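PDB 4E9X: multicopper oxidase from Uncultured bacterium, which probably oxidises organic substrates one electron at a time at a mononuclear copper and passes the electrons to a copper cluster that reduces dioxygen to water. Local coordinates for residues A[53-65]-A[72-84]. Sequence-based numbering, arbitrary orientation.
Sequences TSLPHTIHWHGVH and SDGVPGVTQQPIE. With CU (copper (II) ion), chain K; CU (copper (II) ion), chain D; CU (copper (II) ion), chain E.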
ATOM      1  N   THR A  53      23.203  -5.155 -25.638  1.00 14.47           N
ATOM      2  CA  THR A  53      22.365  -6.358 -25.439  1.00 15.13           C
ATOM      3  C   THR A  53      21.655  -6.687 -26.753  1.00 14.16           C
ATOM      4  O   THR A  53      21.825  -5.963 -27.738  1.00 16.98           O
ATOM      5  CB  THR A  53      21.309  -6.212 -24.329  1.00 13.79           C
ATOM      6  OG1 THR A  53      20.191  -5.449 -24.871  1.00 13.85           O
ATOM      7  CG2 THR A  53      21.859  -5.445 -23.158  1.00 13.46           C
ATOM      8  N   SER A  54      20.906  -7.774 -26.753  1.00 15.30           N
ATOM      9  CA  SER A  54      20.190  -8.280 -27.914  1.00 16.70           C
ATOM     10  C   SER A  54      18.791  -7.702 -28.057  1.00 15.79           C
ATOM     11  O   SER A  54      18.151  -8.093 -29.024  1.00 19.15           O
ATOM     12  CB  SER A  54      20.042  -9.822 -27.826  1.00 20.65           C
ATOM     13  OG  SER A  54      19.425 -10.156 -26.543  1.00 25.62           O
ATOM     14  N   LEU A  55      18.371  -6.796 -27.168  1.00 17.49           N
ATOM     15  CA  LEU A  55      16.978  -6.336 -27.171  1.00 16.12           C
ATOM     16  C   LEU A  55      16.978  -4.821 -27.063  1.00 14.99           C
ATOM     17  O   LEU A  55      17.944  -4.230 -26.568  1.00 15.31           O
ATOM     18  CB  LEU A  55      16.215  -6.908 -25.989  1.00 17.58           C
ATOM     19  CG  LEU A  55      15.886  -8.398 -25.954  1.00 23.11           C
ATOM     20  CD1 LEU A  55      15.065  -8.806 -24.760  1.00 21.43           C
ATOM     21  CD2 LEU A  55      15.118  -8.755 -27.237  1.00 28.33           C
ATOM     22  N   PRO A  56      15.912  -4.148 -27.512  1.00 15.31           N
ATOM     23  CA  PRO A  56      15.813  -2.719 -27.376  1.00 14.29           C
ATOM     24  C   PRO A  56      15.520  -2.281 -25.925  1.00 12.89           C
ATOM     25  O   PRO A  56      14.876  -2.991 -25.137  1.00 13.84           O
ATOM     26  CB  PRO A  56      14.629  -2.357 -28.270  1.00 15.95           C
ATOM     27  CG  PRO A  56      13.903  -3.627 -28.512  1.00 24.39           C
ATOM     28  CD  PRO A  56      14.797  -4.782 -28.244  1.00 20.04           C
ATOM     29  N   HIS A  57      16.039  -1.064 -25.639  1.00 11.82           N
ATOM     30  CA  HIS A  57      15.834  -0.453 -24.314  1.00 11.79           C
ATOM     31  C   HIS A  57      15.695   1.059 -24.471  1.00 10.86           C
ATOM     32  O   HIS A  57      15.974   1.593 -25.549  1.00 11.65           O
ATOM     33  CB  HIS A  57      17.058  -0.728 -23.402  1.00 11.90           C
ATOM     34  CG  HIS A  57      17.331  -2.189 -23.207  1.00 10.36           C
ATOM     35  ND1 HIS A  57      16.537  -3.019 -22.456  1.00 10.98           N
ATOM     36  CD2 HIS A  57      18.332  -2.953 -23.738  1.00 10.68           C
ATOM     37  CE1 HIS A  57      17.081  -4.255 -22.534  1.00 11.19           C
ATOM     38  NE2 HIS A  57      18.175  -4.226 -23.322  1.00 11.70           N
ATOM     39  N   THR A  58      15.373   1.732 -23.366  1.00 11.07           N
ATOM     40  CA  THR A  58      15.538   3.178 -23.234  1.00 11.75           C
ATOM     41  C   THR A  58      16.031   3.482 -21.809  1.00 11.04           C
ATOM     42  O   THR A  58      16.133   2.531 -21.033  1.00 12.60           O
ATOM     43  CB  THR A  58      14.245   3.985 -23.440  1.00 10.97           C
ATOM     44  OG1 THR A  58      13.284   3.538 -22.461  1.00 11.82           O
ATOM     45  CG2 THR A  58      13.650   3.788 -24.841  1.00 13.74           C
ATOM     46  N   ILE A  59      16.286   4.734 -21.496  1.00 11.09           N
ATOM     47  CA  ILE A  59      16.379   5.097 -20.074  1.00 10.69           C
ATOM     48  C   ILE A  59      15.418   6.255 -19.839  1.00 11.47           C
ATOM     49  O   ILE A  59      15.546   7.300 -20.476  1.00 11.49           O
ATOM     50  CB  ILE A  59      17.787   5.486 -19.644  1.00 10.69           C
ATOM     51  CG1 ILE A  59      18.848   4.428 -20.008  1.00 12.99           C
ATOM     52  CG2 ILE A  59      17.789   5.738 -18.113  1.00 11.60           C
ATOM     53  CD1 ILE A  59      20.236   4.801 -19.421  1.00 17.16           C
ATOM     54  N   HIS A  60      14.498   6.046 -18.899  1.00 10.58           N
ATOM     55  CA  HIS A  60      13.676   7.093 -18.329  1.00 10.88           C
ATOM     56  C   HIS A  60      14.255   7.559 -16.994  1.00 10.07           C
ATOM     57  O   HIS A  60      14.732   6.776 -16.154  1.00 10.87           O
ATOM     58  CB  HIS A  60      12.246   6.570 -18.123  1.00 10.95           C
ATOM     59  CG  HIS A  60      11.428   7.489 -17.260  1.00 11.09           C
ATOM     60  ND1 HIS A  60      11.126   8.795 -17.594  1.00 10.64           N
ATOM     61  CD2 HIS A  60      10.825   7.252 -16.060  1.00 11.73           C
ATOM     62  CE1 HIS A  60      10.422   9.335 -16.606  1.00 11.18           C
ATOM     63  NE2 HIS A  60      10.199   8.408 -15.672  1.00 10.64           N
ATOM     64  N   TRP A  61      14.228   8.856 -16.767  1.00  9.20           N
ATOM     65  CA  TRP A  61      14.830   9.532 -15.606  1.00 10.23           C
ATOM     66  C   TRP A  61      13.687   9.922 -14.695  1.00  8.73           C
ATOM     67  O   TRP A  61      13.019  10.934 -14.891  1.00 10.03           O
ATOM     68  CB  TRP A  61      15.689  10.744 -16.065  1.00 11.09           C
ATOM     69  CG  TRP A  61      16.611  10.250 -17.159  1.00 10.41           C
ATOM     70  CD1 TRP A  61      16.356  10.308 -18.491  1.00 11.59           C
ATOM     71  CD2 TRP A  61      17.908   9.625 -17.040  1.00 12.08           C
ATOM     72  NE1 TRP A  61      17.407   9.753 -19.206  1.00 13.18           N
ATOM     73  CE2 TRP A  61      18.387   9.321 -18.354  1.00 13.86           C
ATOM     74  CE3 TRP A  61      18.700   9.296 -15.930  1.00 12.19           C
ATOM     75  CZ2 TRP A  61      19.627   8.699 -18.590  1.00 13.02           C
ATOM     76  CZ3 TRP A  61      19.923   8.676 -16.198  1.00 14.20           C
ATOM     77  CH2 TRP A  61      20.408   8.374 -17.473  1.00 14.50           C
ATOM     78  N   HIS A  62      13.372   9.055 -13.735  1.00  9.47           N
ATOM     79  CA  HIS A  62      12.166   9.158 -12.931  1.00  8.93           C
ATOM     80  C   HIS A  62      12.357  10.250 -11.912  1.00  9.16           C
ATOM     81  O   HIS A  62      13.134  10.137 -10.986  1.00 10.86           O
ATOM     82  CB  HIS A  62      11.867   7.777 -12.335  1.00  9.31           C
ATOM     83  CG  HIS A  62      10.588   7.762 -11.517  1.00 10.17           C
ATOM     84  ND1 HIS A  62       9.655   6.741 -11.678  1.00 10.25           N
ATOM     85  CD2 HIS A  62      10.086   8.565 -10.519  1.00 10.74           C
ATOM     86  CE1 HIS A  62       8.671   6.960 -10.799  1.00  9.41           C
ATOM     87  NE2 HIS A  62       8.927   8.085 -10.122  1.00 11.24           N
ATOM     88  N   GLY A  63      11.477  11.243 -12.032  1.00  9.69           N
ATOM     89  CA  GLY A  63      11.481  12.409 -11.175  1.00 11.35           C
ATOM     90  C   GLY A  63      12.105  13.632 -11.840  1.00 10.98           C
ATOM     91  O   GLY A  63      11.867  14.759 -11.361  1.00 15.04           O
ATOM     92  N   VAL A  64      12.823  13.396 -12.950  1.00 10.53           N
ATOM     93  CA  VAL A  64      13.394  14.524 -13.692  1.00 10.43           C
ATOM     94  C   VAL A  64      12.308  15.158 -14.502  1.00 10.77           C
ATOM     95  O   VAL A  64      11.583  14.492 -15.264  1.00 13.42           O
ATOM     96  CB  VAL A  64      14.529  14.001 -14.627  1.00  9.81           C
ATOM     97  CG1 VAL A  64      15.041  15.069 -15.575  1.00 12.69           C
ATOM     98  CG2 VAL A  64      15.680  13.463 -13.753  1.00 10.29           C
ATOM     99  N   HIS A  65      12.081  16.465 -14.345  1.00 11.28           N
ATOM    100  CA  HIS A  65      10.930  17.020 -15.053  1.00 12.27           C
ATOM    101  C   HIS A  65      11.090  17.080 -16.555  1.00 11.23           C
ATOM    102  O   HIS A  65      10.076  17.140 -17.261  1.00 11.75           O
ATOM    103  CB  HIS A  65      10.762  18.480 -14.568  1.00 14.68           C
ATOM    104  CG  HIS A  65      10.285  18.600 -13.162  1.00 17.44           C
ATOM    105  ND1 HIS A  65      10.325  19.801 -12.444  1.00 20.20           N
ATOM    106  CD2 HIS A  65       9.693  17.680 -12.381  1.00 16.57           C
ATOM    107  CE1 HIS A  65       9.797  19.592 -11.269  1.00 21.11           C
ATOM    108  NE2 HIS A  65       9.404  18.324 -11.185  1.00 19.92           N
ATOM    109  N   SER A  72      13.985  13.781 -24.173  1.00 13.77           N
ATOM    110  CA  SER A  72      14.897  12.941 -23.397  1.00 12.02           C
ATOM    111  C   SER A  72      14.191  12.205 -22.268  1.00 10.74           C
ATOM    112  O   SER A  72      14.918  11.657 -21.430  1.00 12.01           O
ATOM    113  CB  SER A  72      16.065  13.724 -22.791  1.00 14.46           C
ATOM    114  OG  SER A  72      17.008  14.041 -23.778  1.00 18.33           O
ATOM    115  N   ASP A  73      12.849  12.115 -22.278  1.00 10.87           N
ATOM    116  CA  ASP A  73      12.170  11.417 -21.184  1.00 11.33           C
ATOM    117  C   ASP A  73      12.288   9.887 -21.231  1.00 11.53           C
ATOM    118  O   ASP A  73      12.034   9.203 -20.209  1.00 11.35           O
ATOM    119  CB  ASP A  73      10.697  11.849 -21.203  1.00 10.92           C
ATOM    120  CG  ASP A  73       9.969  11.508 -19.905  1.00 10.99           C
ATOM    121  OD1 ASP A  73      10.514  11.752 -18.816  1.00 10.67           O
ATOM    122  OD2 ASP A  73       8.770  11.071 -20.023  1.00 11.13           O
ATOM    123  N   GLY A  74      12.684   9.342 -22.360  1.00 10.99           N
ATOM    124  CA  GLY A  74      12.963   7.927 -22.419  1.00 11.44           C
ATOM    125  C   GLY A  74      11.782   7.009 -22.574  1.00 11.11           C
ATOM    126  O   GLY A  74      11.842   5.825 -22.176  1.00 12.29           O
ATOM    127  N   VAL A  75      10.667   7.470 -23.180  1.00 11.43           N
ATOM    128  CA  VAL A  75       9.492   6.578 -23.271  1.00 11.72           C
ATOM    129  C   VAL A  75       9.284   6.176 -24.737  1.00 10.82           C
ATOM    130  O   VAL A  75       9.032   7.030 -25.601  1.00 11.39           O
ATOM    131  CB  VAL A  75       8.262   7.340 -22.747  1.00 10.99           C
ATOM    132  CG1 VAL A  75       7.038   6.448 -22.908  1.00 13.34           C
ATOM    133  CG2 VAL A  75       8.489   7.692 -21.277  1.00 12.99           C
ATOM    134  N   PRO A  76       9.378   4.890 -25.051  1.00 11.25           N
ATOM    135  CA  PRO A  76       9.304   4.458 -26.448  1.00 11.46           C
ATOM    136  C   PRO A  76       7.908   4.728 -26.950  1.00 11.24           C
ATOM    137  O   PRO A  76       6.892   4.532 -26.285  1.00 14.40           O
ATOM    138  CB  PRO A  76       9.624   2.945 -26.407  1.00 13.29           C
ATOM    139  CG  PRO A  76       9.200   2.570 -25.017  1.00 14.05           C
ATOM    140  CD  PRO A  76       9.497   3.766 -24.108  1.00 13.11           C
ATOM    141  N   GLY A  77       7.805   5.194 -28.192  1.00 12.62           N
ATOM    142  CA  GLY A  77       6.504   5.471 -28.822  1.00 12.33           C
ATOM    143  C   GLY A  77       5.843   6.753 -28.334  1.00 11.55           C
ATOM    144  O   GLY A  77       4.772   7.125 -28.817  1.00 11.69           O
ATOM    145  N   VAL A  78       6.513   7.408 -27.353  1.00 11.47           N
ATOM    146  CA  VAL A  78       5.952   8.661 -26.838  1.00 11.22           C
ATOM    147  C   VAL A  78       6.960   9.789 -26.993  1.00 10.70           C
ATOM    148  O   VAL A  78       6.603  10.846 -27.557  1.00 11.65           O
ATOM    149  CB  VAL A  78       5.480   8.517 -25.363  1.00 11.43           C
ATOM    150  CG1 VAL A  78       4.934   9.847 -24.882  1.00 11.73           C
ATOM    151  CG2 VAL A  78       4.445   7.368 -25.307  1.00 14.01           C
ATOM    152  N   THR A  79       8.203   9.559 -26.530  1.00 11.06           N
ATOM    153  CA  THR A  79       9.240  10.612 -26.651  1.00 11.12           C
ATOM    154  C   THR A  79      10.422  10.180 -27.508  1.00 11.28           C
ATOM    155  O   THR A  79      11.192  11.098 -27.862  1.00 13.44           O
ATOM    156  CB  THR A  79       9.718  11.100 -25.275  1.00 11.14           C
ATOM    157  OG1 THR A  79      10.487  10.096 -24.619  1.00 11.94           O
ATOM    158  CG2 THR A  79       8.539  11.410 -24.370  1.00 11.90           C
ATOM    159  N   GLN A  80      10.539   8.875 -27.824  1.00 11.52           N
ATOM    160  CA  GLN A  80      11.595   8.441 -28.752  1.00 12.05           C
ATOM    161  C   GLN A  80      11.221   7.101 -29.321  1.00 13.59           C
ATOM    162  O   GLN A  80      10.325   6.402 -28.799  1.00 13.25           O
ATOM    163  CB  GLN A  80      12.950   8.338 -28.036  1.00 13.12           C
ATOM    164  CG  GLN A  80      12.998   7.194 -26.995  1.00 13.29           C
ATOM    165  CD  GLN A  80      14.386   7.144 -26.378  1.00 12.49           C
ATOM    166  OE1 GLN A  80      14.667   7.701 -25.328  1.00 13.46           O
ATOM    167  NE2 GLN A  80      15.287   6.451 -27.079  1.00 13.95           N
ATOM    168  N   GLN A  81      11.927   6.706 -30.364  1.00 13.73           N
ATOM    169  CA  GLN A  81      11.974   5.297 -30.726  1.00 14.30           C
ATOM    170  C   GLN A  81      12.973   4.599 -29.818  1.00 13.69           C
ATOM    171  O   GLN A  81      13.875   5.266 -29.296  1.00 14.84           O
ATOM    172  CB  GLN A  81      12.344   5.225 -32.205  1.00 16.32           C
ATOM    173  CG  GLN A  81      11.387   6.118 -33.038  1.00 22.37           C
ATOM    174  CD  GLN A  81      11.636   5.854 -34.511  1.00 28.86           C
ATOM    175  OE1 GLN A  81      12.638   6.420 -34.981  1.00 43.03           O
ATOM    176  NE2 GLN A  81      10.801   5.059 -35.163  1.00 35.41           N
ATOM    177  N   PRO A  82      12.821   3.285 -29.587  1.00 13.93           N
ATOM    178  CA  PRO A  82      13.717   2.617 -28.650  1.00 14.83           C
ATOM    179  C   PRO A  82      15.177   2.589 -29.147  1.00 14.72           C
ATOM    180  O   PRO A  82      15.462   2.739 -30.337  1.00 18.11           O
ATOM    181  CB  PRO A  82      13.213   1.171 -28.701  1.00 19.00           C
ATOM    182  CG  PRO A  82      11.830   1.212 -29.222  1.00 18.87           C
ATOM    183  CD  PRO A  82      11.782   2.386 -30.140  1.00 18.47           C
ATOM    184  N   ILE A  83      16.083   2.329 -28.207  1.00 13.25           N
ATOM    185  CA  ILE A  83      17.485   2.135 -28.567  1.00 14.36           C
ATOM    186  C   ILE A  83      17.668   0.687 -28.938  1.00 14.19           C
ATOM    187  O   ILE A  83      17.630  -0.213 -28.092  1.00 14.99           O
ATOM    188  CB  ILE A  83      18.400   2.515 -27.384  1.00 13.80           C
ATOM    189  CG1 ILE A  83      18.095   3.889 -26.795  1.00 12.81           C
ATOM    190  CG2 ILE A  83      19.873   2.388 -27.820  1.00 17.51           C
ATOM    191  CD1 ILE A  83      18.805   4.126 -25.455  1.00 17.93           C
ATOM    192  N   GLU A  84      17.796   0.410 -30.253  1.00 16.12           N
ATOM    193  CA  GLU A  84      17.885  -0.956 -30.695  1.00 16.64           C
ATOM    194  C   GLU A  84      19.213  -1.570 -30.297  1.00 16.56           C
ATOM    195  O   GLU A  84      20.168  -0.865 -29.960  1.00 16.94           O
ATOM    196  CB  GLU A  84      17.723  -0.982 -32.228  1.00 19.71           C
ATOM    197  CG  GLU A  84      16.398  -0.380 -32.724  1.00 24.58           C
ATOM    198  CD  GLU A  84      15.151  -1.167 -32.344  1.00 22.92           C
ATOM    199  OE1 GLU A  84      15.222  -2.417 -32.128  1.00 31.63           O
ATOM    200  OE2 GLU A  84      14.059  -0.572 -32.218  1.00 27.90           O
TER
HETATM  201 CU    CU K2402       8.788   8.617 -14.478  0.65 14.02          CU
HETATM  202 CU    CU D1401      14.938  -2.577 -21.283  0.90 12.49          CU
HETATM  203 CU    CU E1402       9.698   5.188 -12.799  0.80 10.86          CU
HETATM  204  O   HOH W   1      12.961  11.484 -17.675  1.00 11.20           O
HETATM  205  O   HOH W   2       9.647  12.916 -16.438  1.00 15.18           O
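Ser72 meets Trp61 through its backbone: Ser72 O lies at the edge of the indole, 3.5 Å from Trp61 CD1. Asp73 then serves the copper ligand His60. Asp73 O accepts from His60 ND1 at 2.8 Å, lying in the imidazole plane, with the donor in the plane of the Asp73 backbone carbonyl, which fixes the ring's rotation while NE2 binds copper. The Asp73 carboxylate stands almost perpendicular to that imidazole (88°); its OD1 takes two waters, which link it to Trp61 O and Val64 O, and its OD2 bonds His206 of the second subunit. Gly74 suits its place because the backbones run so close that Gly74 CA lies 3.3 Å from Ile59 O, and a CB here would collide with that oxygen. Gly74 O accepts a hydrogen bond from Thr58 OG1 at 2.7 Å; the threonine's chi1 of 59° aims the hydroxyl there and leaves CG2 for Gln80. Gln80 CD lies 3.8 Å from Thr58 CG2, while the amide ends bond Gln81 O through NE2 and Tyr91 through OE1. A leucine in its place, with no amide, would probably leave Gln81 O and the Tyr91 hydroxyl without the partner that Gln80 supplies. Pro82 and Pro56, both partly exposed rigid rings, meet CB to CB in apolar contact. Ile83 and His57 form a single antiparallel hydrogen-bonded bridge, Ile83 N to His57 O at 2.8 Å and His57 N to Ile83 O at 3.0 Å, so the bridge pins the backbone of His57, whose ND1 binds the mononuclear copper. Within this cupredoxin-like domain the loop 72-84 flanks the histidine-bearing 53-65, whose strand 60-62 pairs with strand 101-104, while Ile83 packs against strands 44-51 and 88-94.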